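Local coordinates for protein beta-L-arabinobiosidase (Bacteroides thetaiotaomicron, PDB 5MQR) that is a multidomain glycoside hydrolase of a gut bacterium, linked to the breakdown of plant pectin and probably acting on beta-L-arabinose-containing glycans, at residues 715-720 / 891-896; 1024-1027 / 1031-1034; 1055-1060 / 1065-1070. All coordinates share one frame; numbering follows the deposited sequence.

Contact 1: 715-720 / 891-896; sequences HIYESR and PWYFNL
The hydroxyl of Tyr893 is planted over the middle of the Tyr717 ring, Tyr893 OH lying 3.4 Å from Tyr717 CE1 and much the same height above the ring plane. The two side chains come from opposite directions, and their rings meet obliquely, with planes at 56° and centroids 5.4 Å apart. Tyr893 swings its ring across by holding CG anti to the backbone N (chi1 -169°). Tyrosine suits both places: one supplies a broad face, the other a long reach, and each polar end is satisfied separately. Tyr893 OH has a hydrogen-bond partner outside the two segments, while Tyr717 OH bonds to Asp756. Water completes the join: water 1 donates to Tyr717 OH at 3.0 Å and to Tyr893 O at 2.8 Å, and a second water donates to Tyr893 O with only a weak bond to Tyr717 OH. Behind the ring, Arg720 folds back on its helix; its NE donates to a lone pair of Tyr717 O at 3.2 Å, and its guanidinium lies with Tyr717 CD2 over one face. Asp1023 takes the arginine's charge in a salt bridge. On the other segment a Schellman motif ends the short helix, with Asn895 at the positive-phi C-prime position, a role asparagine fills readily, Leu896 N bonded to Pro891 O and Asn895 N to Trp892 O. Two helix ends joined through buried aromatics and water, with helices 754-765 and 948-964 alongside, are consistent with the (alpha/alpha)6 barrel of six-hairpin glycosidases.

Contact 2: 1024-1027 / 1031-1034; sequences LMIT and GLRP
Arg1033 curls back toward the helix, and its guanidinium presents an edge to the carbonyl oxygen of Thr1027. Successive bends at its second and third torsions, both near -60°, carry the group round, and NH1 donates to Thr1027 O at 2.9 Å. The oxygen lies close to the guanidinium plane, but the N-H approaches the carbonyl from well over its plane, missing the lone-pair directions. NH2 is bonded to Asn960 OD1 on helix 948-964, so one flat group serves two acceptors. A leucine in its place would probably leave both Thr1027 O and Asn960 OD1 without these donors and untie the loop from helix 948-964. Thr1027 turns its hydroxyl back to Asp1023 O, which with chi1 at 64° leaves the methyl CG2 to cross Pro1034 at about a right angle, 3.9 Å from its CD. The branched threonine satisfies its polar arm inside the helix and packs with its apolar one. On another flank Leu1032 CD2 meets Ile1026 CG2 at 4.3 Å, two aliphatic side chains that both also pack on Trp721. Between these groups the backbone turns: Leu1032 N donates to Ile1026 O at 2.9 Å, six residues back, a bond that ties the first residues after the helix to its last turn. Gly1031 leaves helical geometry first, its positive phi (86°) costly for any residue with a CB: a glycine-terminated helix C-terminus before strand 1040-1042.

Contact 3: 1055-1060 / 1065-1070; sequences CLDNVL and NLTILW
Asp1057 OD1 is gripped by three donors. Thr1067 OG1 gives it a short bond of 2.6 Å from above the carboxylate plane, and Asn1058 N comes at 2.9 Å from the opposite face, on the anti side; Ala619 N is the third. The other oxygen, OD2, accepts from Phe620 N and Leu621 N, so the carboxylate takes up the backbone N-H groups of a neighbouring loop, and these bonds would be expected to stabilise its negative charge. Asp1057 and Thr1067 run side by side, pointing the same way; chi1 of -48° brings the threonine hydroxyl to the acid, while its methyl CG2, anti to the backbone N, lies 3.8 Å from Cys1055 SG. The two strands form an antiparallel beta hairpin within a five-stranded sheet, flanked by strands 660-662 and 1082-1087. Next to the non-hydrogen-bonded pair Cys1055-Leu1069, Leu1056 and Ile1068 form a hydrogen-bonded pair, with Ile1068 N donating to Leu1056 O at 2.7 Å. Further along the register slips by one residue in a G1 beta bulge: Asn1058 and Val1059 both face Leu1066, and Asn1058 adopts a positive phi of 62° that asparagine tolerates well. Pairing then resumes, Leu1066 N donating to Val1059 O at 2.7 Å. Leu1056, Val1059, Leu1066 and Ile1068 point to one face of the sheet, where Val1059 CB and Leu1066 CB lie 4.2 Å apart; strand 1040-1042 packs against Leu1066 and Ile1068. Cys1055 and Leu1069 turn to the other face, and so does Asn1065, whose OD1 is bonded to Arg723.

The contacts lie in a row, contact 2 in the middle: its centre is about 11 Å from that of contact 1 and about 11 Å from that of contact 3, whereas contacts 1 and 3 have centres about 21 Å apart and do not touch. Arg720 makes the first junction, its NH2 packing 3.6 Å from Thr1027 CG2. The second is aliphatic, with Ile1026 CG2 3.9 Å from Leu1056 CD2 and Leu1032 CB 4.0 Å from Ile1068 CD1. Packing therefore runs from the helical glycosidase part through a helix end to the C-terminal beta sheet. The residues binding calcium and sodium belong to none of the three.

Contact 1: 715-720 / 891-896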
loop_
_atom_site.group_PDB
_atom_site.type_symbol
_atom_site.label_atom_id
_atom_site.label_comp_id
_atom_site.label_asym_id
_atom_site.label_seq_id
_atom_site.Cartn_x
_atom_site.Cartn_y
_atom_site.Cartn_z
ATOM N N HIS A 715 27.494 -10.732 -15.354
ATOM C CA HIS A 715 27.467 -9.254 -15.386
ATOM C C HIS A 715 26.197 -8.720 -16.038
ATOM O O HIS A 715 25.584 -7.780 -15.539
ATOM C CB HIS A 715 28.692 -8.647 -16.086
ATOM C CG HIS A 715 29.987 -8.966 -15.408
ATOM N ND1 HIS A 715 31.205 -8.838 -16.036
ATOM C CD2 HIS A 715 30.249 -9.456 -14.167
ATOM C CE1 HIS A 715 32.164 -9.211 -15.201
ATOM N NE2 HIS A 715 31.609 -9.585 -14.058
ATOM N N ILE A 716 25.798 -9.341 -17.140
ATOM C CA ILE A 716 24.620 -8.901 -17.873
ATOM C C ILE A 716 23.352 -9.277 -17.121
ATOM O O ILE A 716 22.425 -8.468 -17.034
ATOM C CB ILE A 716 24.606 -9.455 -19.306
ATOM C CG1 ILE A 716 25.800 -8.888 -20.076
ATOM C CG2 ILE A 716 23.305 -9.105 -20.008
ATOM C CD1 ILE A 716 26.136 -9.629 -21.347
ATOM N N TYR A 717 23.297 -10.499 -16.605
ATOM C CA TYR A 717 22.107 -10.955 -15.857
ATOM C C TYR A 717 21.856 -10.085 -14.613
ATOM O O TYR A 717 20.705 -9.796 -14.278
ATOM C CB TYR A 717 22.189 -12.434 -15.476
ATOM C CG TYR A 717 21.539 -13.423 -16.457
ATOM C CD1 TYR A 717 22.153 -13.789 -17.650
ATOM C CD2 TYR A 717 20.315 -14.040 -16.146
ATOM C CE1 TYR A 717 21.561 -14.707 -18.503
ATOM C CE2 TYR A 717 19.729 -14.952 -16.987
ATOM C CZ TYR A 717 20.341 -15.280 -18.176
ATOM O OH TYR A 717 19.701 -16.185 -19.012
ATOM N N GLU A 718 22.923 -9.656 -13.940
ATOM C CA GLU A 718 22.787 -8.779 -12.791
ATOM C C GLU A 718 22.482 -7.353 -13.207
ATOM O O GLU A 718 21.583 -6.725 -12.643
ATOM C CB GLU A 718 24.038 -8.776 -11.930
ATOM C CG GLU A 718 23.864 -8.140 -10.542
ATOM C CD GLU A 718 23.365 -9.121 -9.484
ATOM O OE1 GLU A 718 22.749 -10.150 -9.858
ATOM O OE2 GLU A 718 23.605 -8.875 -8.275
ATOM N N SER A 719 23.236 -6.840 -14.168
ATOM C CA SER A 719 23.164 -5.433 -14.523
ATOM C C SER A 719 21.936 -5.064 -15.337
ATOM O O SER A 719 21.653 -3.882 -15.507
ATOM C CB SER A 719 24.418 -5.003 -15.266
ATOM O OG SER A 719 25.574 -5.269 -14.478
ATOM N N ARG A 720 21.201 -6.056 -15.844
ATOM C CA ARG A 720 20.030 -5.769 -16.679
ATOM C C ARG A 720 18.927 -5.042 -15.907
ATOM O O ARG A 720 18.052 -4.455 -16.532
ATOM C CB ARG A 720 19.489 -7.032 -17.351
ATOM C CG ARG A 720 18.852 -8.036 -16.395
ATOM C CD ARG A 720 18.498 -9.328 -17.115
ATOM N NE ARG A 720 18.160 -10.398 -16.169
ATOM C CZ ARG A 720 17.372 -11.446 -16.436
ATOM N NH1 ARG A 720 16.783 -11.568 -17.619
ATOM N NH2 ARG A 720 17.141 -12.365 -15.492
ATOM N N PRO A 891 22.753 -27.361 -17.469
ATOM C CA PRO A 891 21.693 -27.538 -18.465
ATOM C C PRO A 891 20.363 -26.827 -18.125
ATOM O O PRO A 891 19.734 -26.256 -19.031
ATOM C CB PRO A 891 21.513 -29.053 -18.514
ATOM C CG PRO A 891 22.874 -29.578 -18.168
ATOM C CD PRO A 891 23.328 -28.650 -17.070
ATOM N N TRP A 892 19.956 -26.850 -16.852
ATOM C CA TRP A 892 18.729 -26.165 -16.415
ATOM C C TRP A 892 18.814 -24.628 -16.367
ATOM O O TRP A 892 17.792 -23.960 -16.381
ATOM C CB TRP A 892 18.268 -26.668 -15.050
ATOM C CG TRP A 892 17.686 -28.004 -15.135
ATOM C CD1 TRP A 892 16.426 -28.320 -15.538
ATOM C CD2 TRP A 892 18.334 -29.231 -14.843
ATOM N NE1 TRP A 892 16.242 -29.658 -15.490
ATOM C CE2 TRP A 892 17.392 -30.252 -15.056
ATOM C CE3 TRP A 892 19.609 -29.568 -14.375
ATOM C CZ2 TRP A 892 17.681 -31.597 -14.852
ATOM C CZ3 TRP A 892 19.913 -30.919 -14.177
ATOM C CH2 TRP A 892 18.948 -31.914 -14.421
ATOM N N TYR A 893 20.010 -24.075 -16.310
ATOM C CA TYR A 893 20.210 -22.629 -16.503
ATOM C C TYR A 893 19.608 -22.146 -17.832
ATOM O O TYR A 893 19.183 -21.002 -17.938
ATOM C CB TYR A 893 21.711 -22.293 -16.440
ATOM C CG TYR A 893 22.056 -20.848 -16.367
ATOM C CD1 TYR A 893 22.089 -20.086 -17.505
ATOM C CD2 TYR A 893 22.433 -20.258 -15.164
ATOM C CE1 TYR A 893 22.395 -18.740 -17.453
ATOM C CE2 TYR A 893 22.776 -18.919 -15.097
ATOM C CZ TYR A 893 22.755 -18.158 -16.253
ATOM O OH TYR A 893 23.092 -16.816 -16.244
ATOM N N PHE A 894 19.569 -23.024 -18.830
ATOM C CA PHE A 894 19.016 -22.686 -20.136
ATOM C C PHE A 894 17.793 -23.508 -20.475
ATOM O O PHE A 894 17.408 -23.591 -21.637
ATOM C CB PHE A 894 20.098 -22.857 -21.210
ATOM C CG PHE A 894 21.366 -22.155 -20.889
ATOM C CD1 PHE A 894 21.542 -20.825 -21.218
ATOM C CD2 PHE A 894 22.374 -22.807 -20.227
ATOM C CE1 PHE A 894 22.720 -20.155 -20.888
ATOM C CE2 PHE A 894 23.554 -22.153 -19.900
ATOM C CZ PHE A 894 23.734 -20.824 -20.235
ATOM N N ASN A 895 17.166 -24.094 -19.465
ATOM C CA ASN A 895 16.012 -24.988 -19.661
ATOM C C ASN A 895 16.256 -26.051 -20.754
ATOM O O ASN A 895 15.370 -26.357 -21.546
ATOM C CB ASN A 895 14.749 -24.162 -19.967
ATOM C CG ASN A 895 14.409 -23.190 -18.851
ATOM O OD1 ASN A 895 13.981 -23.590 -17.781
ATOM N ND2 ASN A 895 14.615 -21.924 -19.090
ATOM N N LEU A 896 17.468 -26.601 -20.779
ATOM C CA LEU A 896 17.835 -27.590 -21.788
ATOM C C LEU A 896 17.080 -28.914 -21.638
ATOM O O LEU A 896 16.531 -29.414 -22.622
ATOM C CB LEU A 896 19.361 -27.811 -21.803
ATOM C CG LEU A 896 19.991 -28.692 -22.883
ATOM C CD1 LEU A 896 21.494 -28.447 -22.976
ATOM C CD2 LEU A 896 19.740 -30.166 -22.618
HETATM O O HOH W 1 18.615 -18.322 -17.238
HETATM O O HOH W 2 18.374 -19.110 -20.301
#

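Contact 2: 1024-1027 / 1031-1034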
loop_
_atom_site.group_PDB
_atom_site.type_symbol
_atom_site.label_atom_id
_atom_site.label_comp_id
_atom_site.label_asym_id
_atom_site.label_seq_id
_atom_site.Cartn_x
_atom_site.Cartn_y
_atom_site.Cartn_z
ATOM N N LEU A 1024 19.048 -13.083 -8.718
ATOM C CA LEU A 1024 18.417 -14.226 -8.035
ATOM C C LEU A 1024 17.308 -13.733 -7.114
ATOM O O LEU A 1024 16.251 -14.356 -7.027
ATOM C CB LEU A 1024 19.432 -15.017 -7.203
ATOM C CG LEU A 1024 20.758 -15.399 -7.864
ATOM C CD1 LEU A 1024 21.668 -16.035 -6.825
ATOM C CD2 LEU A 1024 20.542 -16.342 -9.048
HETATM N N MSE A 1025 17.558 -12.624 -6.423
HETATM C CA MSE A 1025 16.556 -12.020 -5.554
HETATM C C MSE A 1025 15.317 -11.651 -6.356
HETATM O O MSE A 1025 14.212 -11.991 -5.978
HETATM C CB MSE A 1025 17.107 -10.791 -4.838
HETATM C CG MSE A 1025 18.260 -11.070 -3.875
HETATM SE SE MSE A 1025 17.562 -11.895 -2.233
HETATM C CE MSE A 1025 16.849 -10.195 -1.523
ATOM N N ILE A 1026 15.522 -10.997 -7.494
ATOM C CA ILE A 1026 14.451 -10.476 -8.317
ATOM C C ILE A 1026 13.701 -11.565 -9.089
ATOM O O ILE A 1026 12.455 -11.552 -9.143
ATOM C CB ILE A 1026 14.995 -9.409 -9.278
ATOM C CG1 ILE A 1026 15.463 -8.191 -8.476
ATOM C CG2 ILE A 1026 13.936 -8.976 -10.294
ATOM C CD1 ILE A 1026 16.307 -7.203 -9.267
ATOM N N THR A 1027 14.432 -12.498 -9.692
ATOM C CA THR A 1027 13.799 -13.489 -10.567
ATOM C C THR A 1027 13.451 -14.811 -9.905
ATOM O O THR A 1027 12.652 -15.561 -10.466
ATOM C CB THR A 1027 14.636 -13.808 -11.835
ATOM O OG1 THR A 1027 15.878 -14.405 -11.459
ATOM C CG2 THR A 1027 14.885 -12.568 -12.637
ATOM N N GLY A 1031 10.563 -13.696 -7.595
ATOM C CA GLY A 1031 9.972 -14.516 -8.611
ATOM C C GLY A 1031 9.443 -13.793 -9.831
ATOM O O GLY A 1031 8.580 -14.349 -10.528
ATOM N N LEU A 1032 9.959 -12.607 -10.145
ATOM C CA LEU A 1032 9.607 -11.985 -11.426
ATOM C C LEU A 1032 10.263 -12.765 -12.550
ATOM O O LEU A 1032 11.480 -12.824 -12.614
ATOM C CB LEU A 1032 10.049 -10.528 -11.480
ATOM C CG LEU A 1032 9.839 -9.772 -12.809
ATOM C CD1 LEU A 1032 8.379 -9.707 -13.239
ATOM C CD2 LEU A 1032 10.398 -8.367 -12.667
ATOM N N ARG A 1033 9.455 -13.358 -13.425
ATOM C CA ARG A 1033 9.970 -14.197 -14.513
ATOM C C ARG A 1033 9.984 -13.474 -15.856
ATOM O O ARG A 1033 8.961 -13.352 -16.509
ATOM C CB ARG A 1033 9.137 -15.483 -14.618
ATOM C CG ARG A 1033 8.954 -16.229 -13.283
ATOM C CD ARG A 1033 10.260 -16.740 -12.681
ATOM N NE ARG A 1033 10.934 -17.690 -13.564
ATOM C CZ ARG A 1033 12.195 -18.110 -13.425
ATOM N NH1 ARG A 1033 12.970 -17.675 -12.421
ATOM N NH2 ARG A 1033 12.702 -18.981 -14.302
ATOM N N PRO A 1034 11.153 -12.991 -16.288
ATOM C CA PRO A 1034 11.107 -12.141 -17.489
ATOM C C PRO A 1034 10.638 -12.880 -18.719
ATOM O O PRO A 1034 10.896 -14.070 -18.844
ATOM C CB PRO A 1034 12.563 -11.677 -17.648
ATOM C CG PRO A 1034 13.131 -11.783 -16.262
ATOM C CD PRO A 1034 12.492 -12.999 -15.670
#

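Contact 3: 1055-1060 / 1065-1070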
loop_
_atom_site.group_PDB
_atom_site.type_symbol
_atom_site.label_atom_id
_atom_site.label_comp_id
_atom_site.label_asym_id
_atom_site.label_seq_id
_atom_site.Cartn_x
_atom_site.Cartn_y
_atom_site.Cartn_z
ATOM N N CYS A 1055 8.611 -6.363 -0.338
ATOM C CA CYS A 1055 8.289 -5.595 -1.526
ATOM C C CYS A 1055 9.496 -5.382 -2.406
ATOM O O CYS A 1055 10.562 -5.043 -1.926
ATOM C CB CYS A 1055 7.701 -4.240 -1.109
ATOM S SG CYS A 1055 7.433 -3.104 -2.479
ATOM N N LEU A 1056 9.313 -5.602 -3.695
ATOM C CA LEU A 1056 10.272 -5.172 -4.701
ATOM C C LEU A 1056 9.604 -4.096 -5.519
ATOM O O LEU A 1056 8.555 -4.299 -6.082
ATOM C CB LEU A 1056 10.697 -6.314 -5.605
ATOM C CG LEU A 1056 11.730 -5.950 -6.678
ATOM C CD1 LEU A 1056 13.111 -5.715 -6.071
ATOM C CD2 LEU A 1056 11.785 -7.052 -7.726
ATOM N N ASP A 1057 10.246 -2.948 -5.589
ATOM C CA ASP A 1057 9.660 -1.751 -6.166
ATOM C C ASP A 1057 10.668 -1.100 -7.084
ATOM O O ASP A 1057 11.858 -1.442 -7.085
ATOM C CB ASP A 1057 9.311 -0.797 -5.039
ATOM C CG ASP A 1057 8.109 0.072 -5.330
ATOM O OD1 ASP A 1057 7.675 0.231 -6.490
ATOM O OD2 ASP A 1057 7.591 0.629 -4.350
ATOM N N ASN A 1058 10.170 -0.145 -7.853
ATOM C CA ASN A 1058 10.973 0.668 -8.744
ATOM C C ASN A 1058 11.652 -0.184 -9.814
ATOM O O ASN A 1058 12.745 0.162 -10.261
ATOM C CB ASN A 1058 12.023 1.496 -7.962
ATOM C CG ASN A 1058 12.479 2.741 -8.720
ATOM O OD1 ASN A 1058 11.738 3.288 -9.516
ATOM N ND2 ASN A 1058 13.689 3.179 -8.477
ATOM N N VAL A 1059 10.997 -1.260 -10.245
ATOM C CA VAL A 1059 11.588 -2.126 -11.256
ATOM C C VAL A 1059 11.250 -1.546 -12.634
ATOM O O VAL A 1059 10.062 -1.323 -12.935
ATOM C CB VAL A 1059 11.035 -3.563 -11.161
ATOM C CG1 VAL A 1059 11.561 -4.432 -12.310
ATOM C CG2 VAL A 1059 11.372 -4.190 -9.819
ATOM N N LEU A 1060 12.259 -1.316 -13.474
ATOM C CA LEU A 1060 12.013 -0.939 -14.867
ATOM C C LEU A 1060 11.972 -2.196 -15.700
ATOM O O LEU A 1060 12.987 -2.848 -15.919
ATOM C CB LEU A 1060 13.075 0.018 -15.399
ATOM C CG LEU A 1060 12.779 0.687 -16.757
ATOM C CD1 LEU A 1060 11.472 1.486 -16.713
ATOM C CD2 LEU A 1060 13.937 1.599 -17.124
ATOM N N ASN A 1065 7.113 0.741 -14.793
ATOM C CA ASN A 1065 7.653 0.649 -13.440
ATOM C C ASN A 1065 6.852 -0.366 -12.632
ATOM O O ASN A 1065 5.667 -0.137 -12.410
ATOM C CB ASN A 1065 7.605 2.012 -12.753
ATOM C CG ASN A 1065 8.477 3.038 -13.460
ATOM O OD1 ASN A 1065 9.667 2.815 -13.664
ATOM N ND2 ASN A 1065 7.890 4.141 -13.853
ATOM N N LEU A 1066 7.467 -1.482 -12.214
ATOM C CA LEU A 1066 6.713 -2.516 -11.498
ATOM C C LEU A 1066 6.986 -2.512 -10.034
ATOM O O LEU A 1066 8.085 -2.156 -9.578
ATOM C CB LEU A 1066 6.953 -3.947 -12.027
ATOM C CG LEU A 1066 6.819 -4.277 -13.511
ATOM C CD1 LEU A 1066 6.776 -5.795 -13.747
ATOM C CD2 LEU A 1066 5.630 -3.634 -14.139
ATOM N N THR A 1067 5.968 -2.946 -9.306
ATOM C CA THR A 1067 6.063 -3.199 -7.875
ATOM C C THR A 1067 5.474 -4.561 -7.601
ATOM O O THR A 1067 4.416 -4.888 -8.117
ATOM C CB THR A 1067 5.234 -2.184 -7.088
ATOM O OG1 THR A 1067 5.541 -0.882 -7.563
ATOM C CG2 THR A 1067 5.486 -2.282 -5.614
ATOM N N ILE A 1068 6.149 -5.349 -6.787
ATOM C CA ILE A 1068 5.610 -6.628 -6.352
ATOM C C ILE A 1068 5.680 -6.604 -4.844
ATOM O O ILE A 1068 6.734 -6.375 -4.277
ATOM C CB ILE A 1068 6.458 -7.822 -6.862
ATOM C CG1 ILE A 1068 6.463 -7.864 -8.393
ATOM C CG2 ILE A 1068 5.959 -9.134 -6.257
ATOM C CD1 ILE A 1068 7.606 -8.661 -8.976
ATOM N N LEU A 1069 4.553 -6.869 -4.213
ATOM C CA LEU A 1069 4.504 -6.875 -2.795
ATOM C C LEU A 1069 3.604 -7.935 -2.209
ATOM O O LEU A 1069 2.678 -8.447 -2.852
ATOM C CB LEU A 1069 4.118 -5.491 -2.275
ATOM C CG LEU A 1069 2.738 -4.885 -2.535
ATOM C CD1 LEU A 1069 1.672 -5.434 -1.578
ATOM C CD2 LEU A 1069 2.840 -3.361 -2.409
ATOM N N TRP A 1070 3.915 -8.226 -0.962
ATOM C CA TRP A 1070 3.252 -9.228 -0.180
ATOM C C TRP A 1070 2.981 -8.595 1.170
ATOM O O TRP A 1070 3.860 -7.980 1.752
ATOM C CB TRP A 1070 4.154 -10.451 -0.006
ATOM C CG TRP A 1070 3.677 -11.389 1.050
ATOM C CD1 TRP A 1070 4.259 -11.610 2.251
ATOM C CD2 TRP A 1070 2.480 -12.195 1.025
ATOM N NE1 TRP A 1070 3.518 -12.522 2.977
ATOM C CE2 TRP A 1070 2.427 -12.902 2.247
ATOM C CE3 TRP A 1070 1.465 -12.403 0.082
ATOM C CZ2 TRP A 1070 1.394 -13.813 2.561
ATOM C CZ3 TRP A 1070 0.423 -13.322 0.392
ATOM C CH2 TRP A 1070 0.405 -14.011 1.621
#